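Local structure of putative methylase (Clostridium difficile, 3LDU) at residues A[185-190]-A[207-212]; A[189-194]-A[304-309]; A[196-201]-A[336-341]. The protein probably acts as an RNA-binding methyltransferase that modifies guanine bases of ribosomal RNA, and holds a GTP molecule in its methyltransferase domain. All coordinates share one frame; numbering follows the deposited sequence.

Contact 1 (A[185-190]-A[207-212]); sequences AGLIYL and GTILIE. With GTP (guanosine-5'-triphosphate), chain B.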
loop_
_atom_site.group_PDB
_atom_site.type_symbol
_atom_site.label_atom_id
_atom_site.label_comp_id
_atom_site.label_asym_id
_atom_site.label_seq_id
_atom_site.Cartn_x
_atom_site.Cartn_y
_atom_site.Cartn_z
ATOM N N ALA A 185 -3.016 2.029 6.197
ATOM C CA ALA A 185 -2.678 0.814 6.933
ATOM C C ALA A 185 -1.339 0.954 7.642
ATOM O O ALA A 185 -1.174 0.488 8.768
ATOM C CB ALA A 185 -2.655 -0.401 5.978
ATOM N N GLY A 186 -0.377 1.589 6.982
ATOM C CA GLY A 186 0.934 1.777 7.584
ATOM C C GLY A 186 0.861 2.653 8.830
ATOM O O GLY A 186 1.571 2.419 9.802
ATOM N N LEU A 187 0.009 3.665 8.791
ATOM C CA LEU A 187 -0.192 4.517 9.964
ATOM C C LEU A 187 -0.676 3.675 11.148
ATOM O O LEU A 187 -0.144 3.784 12.244
ATOM C CB LEU A 187 -1.198 5.619 9.642
ATOM C CG LEU A 187 -0.724 7.009 9.226
ATOM C CD1 LEU A 187 0.614 7.028 8.483
ATOM C CD2 LEU A 187 -1.823 7.781 8.484
ATOM N N ILE A 188 -1.686 2.830 10.924
ATOM C CA ILE A 188 -2.182 1.977 11.994
ATOM C C ILE A 188 -1.062 1.104 12.573
ATOM O O ILE A 188 -0.913 0.969 13.791
ATOM C CB ILE A 188 -3.311 1.040 11.530
ATOM C CG1 ILE A 188 -4.445 1.820 10.848
ATOM C CG2 ILE A 188 -3.854 0.242 12.726
ATOM C CD1 ILE A 188 -4.986 2.955 11.690
ATOM N N TYR A 189 -0.297 0.488 11.674
ATOM C CA TYR A 189 0.797 -0.394 12.057
ATOM C C TYR A 189 1.883 0.309 12.875
ATOM O O TYR A 189 2.618 -0.343 13.636
ATOM C CB TYR A 189 1.433 -0.971 10.794
ATOM C CG TYR A 189 0.694 -2.117 10.136
ATOM C CD1 TYR A 189 -0.048 -3.035 10.875
ATOM C CD2 TYR A 189 0.797 -2.316 8.769
ATOM C CE1 TYR A 189 -0.689 -4.114 10.233
ATOM C CE2 TYR A 189 0.166 -3.370 8.138
ATOM C CZ TYR A 189 -0.567 -4.259 8.869
ATOM O OH TYR A 189 -1.174 -5.301 8.203
ATOM N N LEU A 190 2.015 1.623 12.685
ATOM C CA LEU A 190 3.002 2.407 13.429
ATOM C C LEU A 190 2.545 2.729 14.847
ATOM O O LEU A 190 3.302 3.285 15.629
ATOM C CB LEU A 190 3.356 3.704 12.693
ATOM C CG LEU A 190 4.273 3.536 11.483
ATOM C CD1 LEU A 190 4.231 4.739 10.548
ATOM C CD2 LEU A 190 5.699 3.247 11.931
ATOM N N GLY A 207 -13.256 8.073 5.404
ATOM C CA GLY A 207 -13.197 6.991 6.371
ATOM C C GLY A 207 -12.092 5.970 6.201
ATOM O O GLY A 207 -12.099 4.929 6.855
ATOM N N THR A 208 -11.124 6.290 5.349
ATOM C CA THR A 208 -10.089 5.333 4.946
ATOM C C THR A 208 -9.286 4.789 6.127
ATOM O O THR A 208 -9.057 3.585 6.227
ATOM C CB THR A 208 -9.119 5.997 3.967
ATOM O OG1 THR A 208 -9.851 6.449 2.822
ATOM C CG2 THR A 208 -8.052 5.006 3.507
ATOM N N ILE A 209 -8.856 5.680 7.017
ATOM C CA ILE A 209 -8.056 5.256 8.151
ATOM C C ILE A 209 -8.826 4.255 9.007
ATOM O O ILE A 209 -8.279 3.237 9.414
ATOM C CB ILE A 209 -7.587 6.471 8.983
ATOM C CG1 ILE A 209 -6.514 7.218 8.187
ATOM C CG2 ILE A 209 -7.034 6.026 10.341
ATOM C CD1 ILE A 209 -6.022 8.485 8.866
ATOM N N LEU A 210 -10.092 4.554 9.287
ATOM C CA LEU A 210 -10.903 3.671 10.123
ATOM C C LEU A 210 -11.273 2.360 9.434
ATOM O O LEU A 210 -11.280 1.309 10.065
ATOM C CB LEU A 210 -12.170 4.374 10.587
ATOM C CG LEU A 210 -11.870 5.555 11.499
ATOM C CD1 LEU A 210 -13.157 6.346 11.784
ATOM C CD2 LEU A 210 -11.235 5.029 12.760
ATOM N N ILE A 211 -11.605 2.427 8.153
ATOM C CA ILE A 211 -11.831 1.191 7.392
ATOM C C ILE A 211 -10.592 0.285 7.433
ATOM O O ILE A 211 -10.695 -0.915 7.710
ATOM C CB ILE A 211 -12.305 1.500 5.953
ATOM C CG1 ILE A 211 -13.676 2.172 6.008
ATOM C CG2 ILE A 211 -12.369 0.221 5.101
ATOM C CD1 ILE A 211 -14.106 2.864 4.717
ATOM N N GLU A 212 -9.411 0.849 7.185
ATOM C CA GLU A 212 -8.198 0.045 7.283
ATOM C C GLU A 212 -7.982 -0.526 8.677
ATOM O O GLU A 212 -7.580 -1.692 8.820
ATOM C CB GLU A 212 -6.964 0.804 6.794
ATOM C CG GLU A 212 -7.042 1.164 5.333
ATOM C CD GLU A 212 -6.860 -0.058 4.419
ATOM O OE1 GLU A 212 -5.995 -0.911 4.708
ATOM O OE2 GLU A 212 -7.579 -0.147 3.416
HETATM P PG GTP B . -9.480 10.134 4.270
HETATM O O1G GTP B . -9.771 9.536 5.630
HETATM O O2G GTP B . -8.567 9.199 3.525
HETATM O O3G GTP B . -10.744 10.279 3.455
HETATM O O3B GTP B . -8.773 11.575 4.492
HETATM P PB GTP B . -9.587 12.933 4.169
HETATM O O1B GTP B . -9.162 13.410 2.801
HETATM O O2B GTP B . -11.073 12.693 4.172
HETATM O O3A GTP B . -9.200 14.075 5.246
HETATM P PA GTP B . -8.894 15.545 4.636
HETATM O O1A GTP B . -9.977 15.880 3.633
HETATM O O2A GTP B . -7.541 15.576 3.964
HETATM O "O5'" GTP B . -8.993 16.616 5.826
HETATM C "C5'" GTP B . -9.439 16.131 7.053
HETATM C "C4'" GTP B . -10.956 16.262 7.092
HETATM O "O4'" GTP B . -11.233 17.037 8.225
HETATM C "C3'" GTP B . -11.630 16.982 5.921
HETATM O "O3'" GTP B . -12.566 16.092 5.352
HETATM C "C2'" GTP B . -12.371 18.173 6.523
HETATM O "O2'" GTP B . -13.724 18.248 6.119
HETATM C "C1'" GTP B . -12.371 17.826 7.991
HETATM N N9 GTP B . -12.293 18.955 8.926
HETATM C C8 GTP B . -11.752 20.207 8.795
HETATM N N7 GTP B . -11.933 20.852 9.980
HETATM C C5 GTP B . -12.584 20.025 10.839
HETATM C C6 GTP B . -13.015 20.166 12.153
HETATM O O6 GTP B . -12.834 21.220 12.783
HETATM N N1 GTP B . -13.655 19.097 12.747
HETATM C C2 GTP B . -13.865 17.915 12.060
HETATM N N2 GTP B . -14.470 16.916 12.681
HETATM N N3 GTP B . -13.445 17.766 10.741
HETATM C C4 GTP B . -12.811 18.823 10.172
#

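Contact 2 (A[189-194]-A[304-309]); sequences YLTPWK and FIITNP. With GTP (guanosine-5'-triphosphate), chain B.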
loop_
_atom_site.group_PDB
_atom_site.type_symbol
_atom_site.label_atom_id
_atom_site.label_comp_id
_atom_site.label_asym_id
_atom_site.label_seq_id
_atom_site.Cartn_x
_atom_site.Cartn_y
_atom_site.Cartn_z
ATOM N N TYR A 189 -0.297 0.488 11.674
ATOM C CA TYR A 189 0.797 -0.394 12.057
ATOM C C TYR A 189 1.883 0.309 12.875
ATOM O O TYR A 189 2.618 -0.343 13.636
ATOM C CB TYR A 189 1.433 -0.971 10.794
ATOM C CG TYR A 189 0.694 -2.117 10.136
ATOM C CD1 TYR A 189 -0.048 -3.035 10.875
ATOM C CD2 TYR A 189 0.797 -2.316 8.769
ATOM C CE1 TYR A 189 -0.689 -4.114 10.233
ATOM C CE2 TYR A 189 0.166 -3.370 8.138
ATOM C CZ TYR A 189 -0.567 -4.259 8.869
ATOM O OH TYR A 189 -1.174 -5.301 8.203
ATOM N N LEU A 190 2.015 1.623 12.685
ATOM C CA LEU A 190 3.002 2.407 13.429
ATOM C C LEU A 190 2.545 2.729 14.847
ATOM O O LEU A 190 3.302 3.285 15.629
ATOM C CB LEU A 190 3.356 3.704 12.693
ATOM C CG LEU A 190 4.273 3.536 11.483
ATOM C CD1 LEU A 190 4.231 4.739 10.548
ATOM C CD2 LEU A 190 5.699 3.247 11.931
ATOM N N THR A 191 1.307 2.374 15.179
ATOM C CA THR A 191 0.785 2.597 16.524
ATOM C C THR A 191 0.573 1.276 17.254
ATOM O O THR A 191 0.590 0.203 16.641
ATOM C CB THR A 191 -0.579 3.314 16.482
ATOM O OG1 THR A 191 -1.603 2.363 16.155
ATOM C CG2 THR A 191 -0.559 4.465 15.476
ATOM N N PRO A 192 0.367 1.346 18.573
ATOM C CA PRO A 192 0.083 0.135 19.350
ATOM C C PRO A 192 -1.395 -0.237 19.366
ATOM O O PRO A 192 -1.778 -1.124 20.125
ATOM C CB PRO A 192 0.530 0.510 20.771
ATOM C CG PRO A 192 1.157 1.880 20.668
ATOM C CD PRO A 192 0.623 2.508 19.441
ATOM N N TRP A 193 -2.218 0.404 18.542
ATOM C CA TRP A 193 -3.651 0.126 18.586
ATOM C C TRP A 193 -3.954 -1.335 18.276
ATOM O O TRP A 193 -3.355 -1.928 17.375
ATOM C CB TRP A 193 -4.438 1.023 17.620
ATOM C CG TRP A 193 -5.915 0.698 17.635
ATOM C CD1 TRP A 193 -6.834 1.120 18.555
ATOM C CD2 TRP A 193 -6.625 -0.157 16.720
ATOM N NE1 TRP A 193 -8.076 0.595 18.264
ATOM C CE2 TRP A 193 -7.971 -0.196 17.146
ATOM C CE3 TRP A 193 -6.254 -0.892 15.585
ATOM C CZ2 TRP A 193 -8.947 -0.926 16.469
ATOM C CZ3 TRP A 193 -7.224 -1.620 14.918
ATOM C CH2 TRP A 193 -8.553 -1.637 15.363
ATOM N N LYS A 194 -4.912 -1.896 19.006
ATOM C CA LYS A 194 -5.398 -3.256 18.771
ATOM C C LYS A 194 -6.920 -3.245 18.897
ATOM O O LYS A 194 -7.464 -2.445 19.641
ATOM C CB LYS A 194 -4.825 -4.219 19.820
ATOM C CG LYS A 194 -3.626 -5.027 19.356
ATOM C CD LYS A 194 -2.334 -4.231 19.454
ATOM C CE LYS A 194 -1.133 -5.072 19.027
ATOM N NZ LYS A 194 0.163 -4.388 19.302
ATOM N N PHE A 304 -7.121 6.038 21.599
ATOM C CA PHE A 304 -6.209 6.384 20.518
ATOM C C PHE A 304 -6.893 7.322 19.540
ATOM O O PHE A 304 -8.071 7.154 19.251
ATOM C CB PHE A 304 -5.798 5.125 19.749
ATOM C CG PHE A 304 -4.900 4.213 20.516
ATOM C CD1 PHE A 304 -3.530 4.308 20.387
ATOM C CD2 PHE A 304 -5.429 3.249 21.359
ATOM C CE1 PHE A 304 -2.704 3.466 21.091
ATOM C CE2 PHE A 304 -4.606 2.407 22.067
ATOM C CZ PHE A 304 -3.241 2.515 21.934
ATOM N N ILE A 305 -6.143 8.292 19.023
ATOM C CA ILE A 305 -6.584 9.093 17.884
ATOM C C ILE A 305 -5.567 8.910 16.761
ATOM O O ILE A 305 -4.355 9.019 16.994
ATOM C CB ILE A 305 -6.695 10.583 18.234
ATOM C CG1 ILE A 305 -7.955 10.829 19.067
ATOM C CG2 ILE A 305 -6.742 11.425 16.954
ATOM C CD1 ILE A 305 -7.899 12.113 19.934
ATOM N N ILE A 306 -6.046 8.569 15.563
ATOM C CA ILE A 306 -5.178 8.521 14.387
ATOM C C ILE A 306 -5.909 9.298 13.328
ATOM O O ILE A 306 -7.073 8.995 13.027
ATOM C CB ILE A 306 -4.947 7.074 13.896
ATOM C CG1 ILE A 306 -4.324 6.224 15.008
ATOM C CG2 ILE A 306 -4.022 7.065 12.675
ATOM C CD1 ILE A 306 -4.241 4.735 14.648
ATOM N N THR A 307 -5.268 10.322 12.776
ATOM C CA THR A 307 -6.008 11.226 11.905
ATOM C C THR A 307 -5.144 11.959 10.881
ATOM O O THR A 307 -3.933 12.115 11.059
ATOM C CB THR A 307 -6.791 12.277 12.759
ATOM O OG1 THR A 307 -7.727 12.968 11.934
ATOM C CG2 THR A 307 -5.826 13.268 13.421
ATOM N N ASN A 308 -5.810 12.422 9.820
ATOM C CA ASN A 308 -5.185 13.077 8.677
ATOM C C ASN A 308 -5.876 14.439 8.486
ATOM O O ASN A 308 -6.858 14.553 7.747
ATOM C CB ASN A 308 -5.361 12.127 7.463
ATOM C CG ASN A 308 -4.925 12.720 6.140
ATOM O OD1 ASN A 308 -5.622 12.574 5.124
ATOM N ND2 ASN A 308 -3.763 13.327 6.116
ATOM N N PRO A 309 -5.417 15.472 9.222
ATOM C CA PRO A 309 -6.089 16.784 9.164
ATOM C C PRO A 309 -5.794 17.500 7.848
ATOM O O PRO A 309 -4.913 17.065 7.112
ATOM C CB PRO A 309 -5.434 17.563 10.320
ATOM C CG PRO A 309 -4.065 16.926 10.458
ATOM C CD PRO A 309 -4.315 15.455 10.205
HETATM P PG GTP B . -9.480 10.134 4.270
HETATM O O1G GTP B . -9.771 9.536 5.630
HETATM O O2G GTP B . -8.567 9.199 3.525
HETATM O O3G GTP B . -10.744 10.279 3.455
HETATM O O3B GTP B . -8.773 11.575 4.492
HETATM P PB GTP B . -9.587 12.933 4.169
HETATM O O1B GTP B . -9.162 13.410 2.801
HETATM O O2B GTP B . -11.073 12.693 4.172
HETATM O O3A GTP B . -9.200 14.075 5.246
HETATM P PA GTP B . -8.894 15.545 4.636
HETATM O O1A GTP B . -9.977 15.880 3.633
HETATM O O2A GTP B . -7.541 15.576 3.964
HETATM O "O5'" GTP B . -8.993 16.616 5.826
HETATM C "C5'" GTP B . -9.439 16.131 7.053
HETATM C "C4'" GTP B . -10.956 16.262 7.092
HETATM O "O4'" GTP B . -11.233 17.037 8.225
HETATM C "C3'" GTP B . -11.630 16.982 5.921
HETATM O "O3'" GTP B . -12.566 16.092 5.352
HETATM C "C2'" GTP B . -12.371 18.173 6.523
HETATM O "O2'" GTP B . -13.724 18.248 6.119
HETATM C "C1'" GTP B . -12.371 17.826 7.991
HETATM N N9 GTP B . -12.293 18.955 8.926
HETATM C C8 GTP B . -11.752 20.207 8.795
HETATM N N7 GTP B . -11.933 20.852 9.980
HETATM C C5 GTP B . -12.584 20.025 10.839
HETATM C C6 GTP B . -13.015 20.166 12.153
HETATM O O6 GTP B . -12.834 21.220 12.783
HETATM N N1 GTP B . -13.655 19.097 12.747
HETATM C C2 GTP B . -13.865 17.915 12.060
HETATM N N2 GTP B . -14.470 16.916 12.681
HETATM N N3 GTP B . -13.445 17.766 10.741
HETATM C C4 GTP B . -12.811 18.823 10.172
#

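Contact 3 (A[196-201]-A[336-341]); sequences GRVLVD and KNWSYY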
loop_
_atom_site.group_PDB
_atom_site.type_symbol
_atom_site.label_atom_id
_atom_site.label_comp_id
_atom_site.label_asym_id
_atom_site.label_seq_id
_atom_site.Cartn_x
_atom_site.Cartn_y
_atom_site.Cartn_z
ATOM N N GLY A 196 -10.493 -3.589 20.141
ATOM C CA GLY A 196 -10.922 -3.562 21.527
ATOM C C GLY A 196 -10.525 -2.285 22.244
ATOM O O GLY A 196 -11.193 -1.868 23.197
ATOM N N ARG A 197 -9.428 -1.670 21.808
ATOM C CA ARG A 197 -9.030 -0.375 22.351
ATOM C C ARG A 197 -9.810 0.741 21.655
ATOM O O ARG A 197 -10.107 0.662 20.464
ATOM C CB ARG A 197 -7.527 -0.146 22.174
ATOM C CG ARG A 197 -6.640 -1.196 22.836
ATOM C CD ARG A 197 -6.749 -1.140 24.349
ATOM N NE ARG A 197 -6.370 0.172 24.867
ATOM C CZ ARG A 197 -5.118 0.540 25.117
ATOM N NH1 ARG A 197 -4.116 -0.307 24.898
ATOM N NH2 ARG A 197 -4.867 1.756 25.581
ATOM N N VAL A 198 -10.146 1.786 22.403
ATOM C CA VAL A 198 -10.860 2.914 21.820
ATOM C C VAL A 198 -10.012 3.584 20.731
ATOM O O VAL A 198 -8.828 3.872 20.936
ATOM C CB VAL A 198 -11.217 3.964 22.904
ATOM C CG1 VAL A 198 -11.655 5.255 22.268
ATOM C CG2 VAL A 198 -12.291 3.426 23.848
ATOM N N LEU A 199 -10.619 3.799 19.565
ATOM C CA LEU A 199 -9.956 4.484 18.455
ATOM C C LEU A 199 -10.900 5.475 17.803
ATOM O O LEU A 199 -12.032 5.125 17.445
ATOM C CB LEU A 199 -9.462 3.500 17.392
ATOM C CG LEU A 199 -8.947 4.168 16.107
ATOM C CD1 LEU A 199 -7.677 5.013 16.358
ATOM C CD2 LEU A 199 -8.650 3.116 15.033
ATOM N N VAL A 200 -10.446 6.721 17.676
ATOM C CA VAL A 200 -11.235 7.773 17.048
ATOM C C VAL A 200 -10.419 8.478 15.972
ATOM O O VAL A 200 -9.265 8.799 16.194
ATOM C CB VAL A 200 -11.658 8.850 18.079
ATOM C CG1 VAL A 200 -12.586 9.869 17.425
ATOM C CG2 VAL A 200 -12.316 8.190 19.275
ATOM N N ASP A 201 -11.026 8.720 14.814
ATOM C CA ASP A 201 -10.461 9.640 13.825
ATOM C C ASP A 201 -11.461 10.784 13.706
ATOM O O ASP A 201 -12.483 10.646 13.025
ATOM C CB ASP A 201 -10.294 8.953 12.458
ATOM C CG ASP A 201 -9.742 9.897 11.397
ATOM O OD1 ASP A 201 -9.655 11.110 11.683
ATOM O OD2 ASP A 201 -9.405 9.438 10.277
ATOM N N LYS A 336 -7.859 11.979 28.921
ATOM C CA LYS A 336 -7.193 11.306 30.024
ATOM C C LYS A 336 -6.290 10.195 29.523
ATOM O O LYS A 336 -6.762 9.109 29.221
ATOM C CB LYS A 336 -8.220 10.739 31.010
ATOM C CG LYS A 336 -7.597 10.070 32.227
ATOM C CD LYS A 336 -6.598 10.997 32.905
ATOM C CE LYS A 336 -5.998 10.363 34.150
ATOM N NZ LYS A 336 -4.920 11.210 34.728
ATOM N N ASN A 337 -4.991 10.474 29.445
ATOM C CA ASN A 337 -4.011 9.460 29.084
ATOM C C ASN A 337 -4.269 8.859 27.702
ATOM O O ASN A 337 -4.130 7.651 27.516
ATOM C CB ASN A 337 -4.007 8.339 30.123
ATOM C CG ASN A 337 -3.346 8.751 31.417
ATOM O OD1 ASN A 337 -2.287 9.369 31.411
ATOM N ND2 ASN A 337 -3.971 8.409 32.538
ATOM N N TRP A 338 -4.665 9.684 26.741
ATOM C CA TRP A 338 -4.816 9.190 25.371
ATOM C C TRP A 338 -3.491 9.277 24.607
ATOM O O TRP A 338 -2.564 9.970 25.027
ATOM C CB TRP A 338 -5.898 9.981 24.615
ATOM C CG TRP A 338 -7.318 9.564 24.925
ATOM C CD1 TRP A 338 -7.888 9.451 26.164
ATOM C CD2 TRP A 338 -8.349 9.241 23.977
ATOM N NE1 TRP A 338 -9.206 9.061 26.045
ATOM C CE2 TRP A 338 -9.513 8.922 24.716
ATOM C CE3 TRP A 338 -8.401 9.168 22.576
ATOM C CZ2 TRP A 338 -10.712 8.549 24.102
ATOM C CZ3 TRP A 338 -9.597 8.806 21.969
ATOM C CH2 TRP A 338 -10.736 8.495 22.735
ATOM N N SER A 339 -3.430 8.569 23.482
ATOM C CA SER A 339 -2.312 8.618 22.543
ATOM C C SER A 339 -2.878 9.185 21.247
ATOM O O SER A 339 -3.968 8.800 20.845
ATOM C CB SER A 339 -1.800 7.203 22.242
ATOM O OG SER A 339 -1.202 6.593 23.378
ATOM N N TYR A 340 -2.161 10.086 20.583
ATOM C CA TYR A 340 -2.680 10.626 19.330
ATOM C C TYR A 340 -1.588 10.709 18.268
ATOM O O TYR A 340 -0.416 10.925 18.586
ATOM C CB TYR A 340 -3.390 11.974 19.530
ATOM C CG TYR A 340 -2.884 12.813 20.696
ATOM C CD1 TYR A 340 -1.880 13.752 20.517
ATOM C CD2 TYR A 340 -3.446 12.692 21.960
ATOM C CE1 TYR A 340 -1.420 14.531 21.567
ATOM C CE2 TYR A 340 -2.984 13.474 23.035
ATOM C CZ TYR A 340 -1.971 14.392 22.822
ATOM O OH TYR A 340 -1.492 15.184 23.859
ATOM N N TYR A 341 -1.991 10.533 17.014
ATOM C CA TYR A 341 -1.059 10.426 15.896
ATOM C C TYR A 341 -1.656 11.209 14.742
ATOM O O TYR A 341 -2.818 11.008 14.396
ATOM C CB TYR A 341 -0.896 8.954 15.505
ATOM C CG TYR A 341 -0.406 8.083 16.648
ATOM C CD1 TYR A 341 0.948 7.797 16.802
ATOM C CD2 TYR A 341 -1.301 7.571 17.598
ATOM C CE1 TYR A 341 1.406 7.001 17.852
ATOM C CE2 TYR A 341 -0.847 6.785 18.661
ATOM C CZ TYR A 341 0.505 6.500 18.775
ATOM O OH TYR A 341 0.980 5.725 19.824
#

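Contact 1 (A[185-190]-A[207-212])
Ile188 meets Ile209 where two helices of the Rossmann-like methyltransferase domain pack on each other, helix 181-189 against helix 208-217. The short helical segments cross at -63° with their axes 9.2 Å apart, and no hydrogen bond links them. The tight part is apolar: Ile188 CD1 rests 3.9 Å from Ile209 CG2. In Ile209 chi1 of -72° puts CG1 anti to the carbonyl carbon and leaves CG2 anti to the backbone N, facing Ile188. The beta-branched Ile209 suits this place by offering two arms to the same helix, CG2 to Ile188 and, more loosely, CD1 to Leu187 CD2 at 4.3 Å. Beyond this apolar patch the contact turns mixed. At Ala185 the backbones approach most nearly, its CA 5.6 Å from Glu212 CA, and a methyl is small enough for this place; its CB lies 3.6 Å from Glu212 OE1. The buried carboxylate is answered through OE2 by a salt bridge to Arg168 and a hydrogen bond with Tyr170. Toward the end of helix 181-189, Tyr189 and Leu190 are partly exposed to solvent. At the start of the other helix Gly207 is the N-cap, and next to it Thr208 OG1 donates a 3.1 Å hydrogen bond to GTP O2G.

Contact 2 (A[189-194]-A[304-309])
Phe304 and Trp193 form an offset edge-to-face pair that ties the loop 189-194 to strand 304-307, a central parallel strand of the Rossmann-like sheet. From CB, which is directed at the loop, chi1 of -70° sets CG anti to the carbonyl carbon and lays the ring under the turn. CG and, more closely, CD2 meet the indole edge, CD2 lying 3.8 Å from Trp193 CD1. On the other flank of the ring, CE1 approaches Pro192 CD at 3.8 Å and also meets Trp193 N. At the tip, CZ is 4.1 Å from Trp193 CA, which sits over the centre of the ring. A flat phenyl thus serves as a floor for backbone and indole alike; the planes of the two aromatic rings stand at 85° and their centroids, taken on the five-membered ring of Trp193, are 5.5 Å apart. The indole NE1 is satisfied by Arg197 O. Two residues along the strand from Phe304, Ile306 reaches its CD1 tip to tip toward Thr191 CG2, 3.8 Å away. Threonine suits this spot because its methyl meets the apolar strand while its hydroxyl bonds to Ile188 O, which probably helps to hold the loop against the helix. Past the strand come Asn308 and Pro309 of the GTP pocket. In the loop, an ST turn is closed by Trp193 N donating to Thr191 OG1 over 3.1 Å, at 163°.

Contact 3 (A[196-201]-A[336-341])
This is an apolar contact between next-but-one strands: Trp338, just ahead of strand 339-344, reaches to Val198, just before strand 199-201, and Val200 within it, past the strand 304-307 that lies between them. The spacing bears this out, for the CA atoms of Val200 and Tyr340 are 9.3 Å apart, about twice the distance between neighbouring strands, and no hydrogen bond passes directly from one segment to the other. The long, flat side chain of tryptophan suits this gap, which it spans with the far corner of its six-membered ring. With chi1 at -80° CG lies anti to the carbonyl carbon, and the ring carries CH2 out to the two valines. Val198 CG1 comes to 3.4 Å from Trp338 CH2, a tight approach, its side chain lying at about a right angle to that of the tryptophan. Val200 CG2 arrives at the ring edge, near the indole plane, 3.8 Å from CH2 and 3.9 Å from CZ3. Both strands belong to the parallel part of the seven-stranded sheet of a class I, Rossmann-like methyltransferase, whose middle strand 304-307 hydrogen-bonds through Phe304 and Ile306 to Val198 and Val200 on one side, and through Ile305 to Ser339 and Tyr341 on the other. Valine suits such a place: it is beta-branched, favours extended backbone, and is compact enough to fit against a large ring. The polar end of Trp338 is anchored too, NE1 bonding to Asp300 O, which should help to hold the ring's rotation. Val198 is partly exposed, whereas Val200 and Trp338 are buried. Just beyond Val200, Asp201 OD1 accepts from Met203 N, next to Pro202 of the GTP site.

Overall arrangement
All three contacts join elements of one Rossmann-like domain. Contacts 1 and 2 start from the same stretch of chain and merge through Ile188 CD1 on Ile306 CD1, 3.5 Å apart. The touching residues of contact 1 are all buried, and it pairs helix with helix, adding a buried carboxylate to its apolar patch; contact 2 sets a loop on the sheet, mixing aromatic rings with an exposed proline; contact 3 stays within the sheet, apolar, with a partly exposed edge at Val198. Contact 2 uses the strand 304-307 that lies between the two strands of contact 3, and Thr307 OG1 and Asp201 OD1 lie 2.7 Å apart, a probable hydrogen bond. Segments 207-212 and 304-309 both reach GTP. Contact 3, its centre about 24 Å from that of the chain, is the outermost.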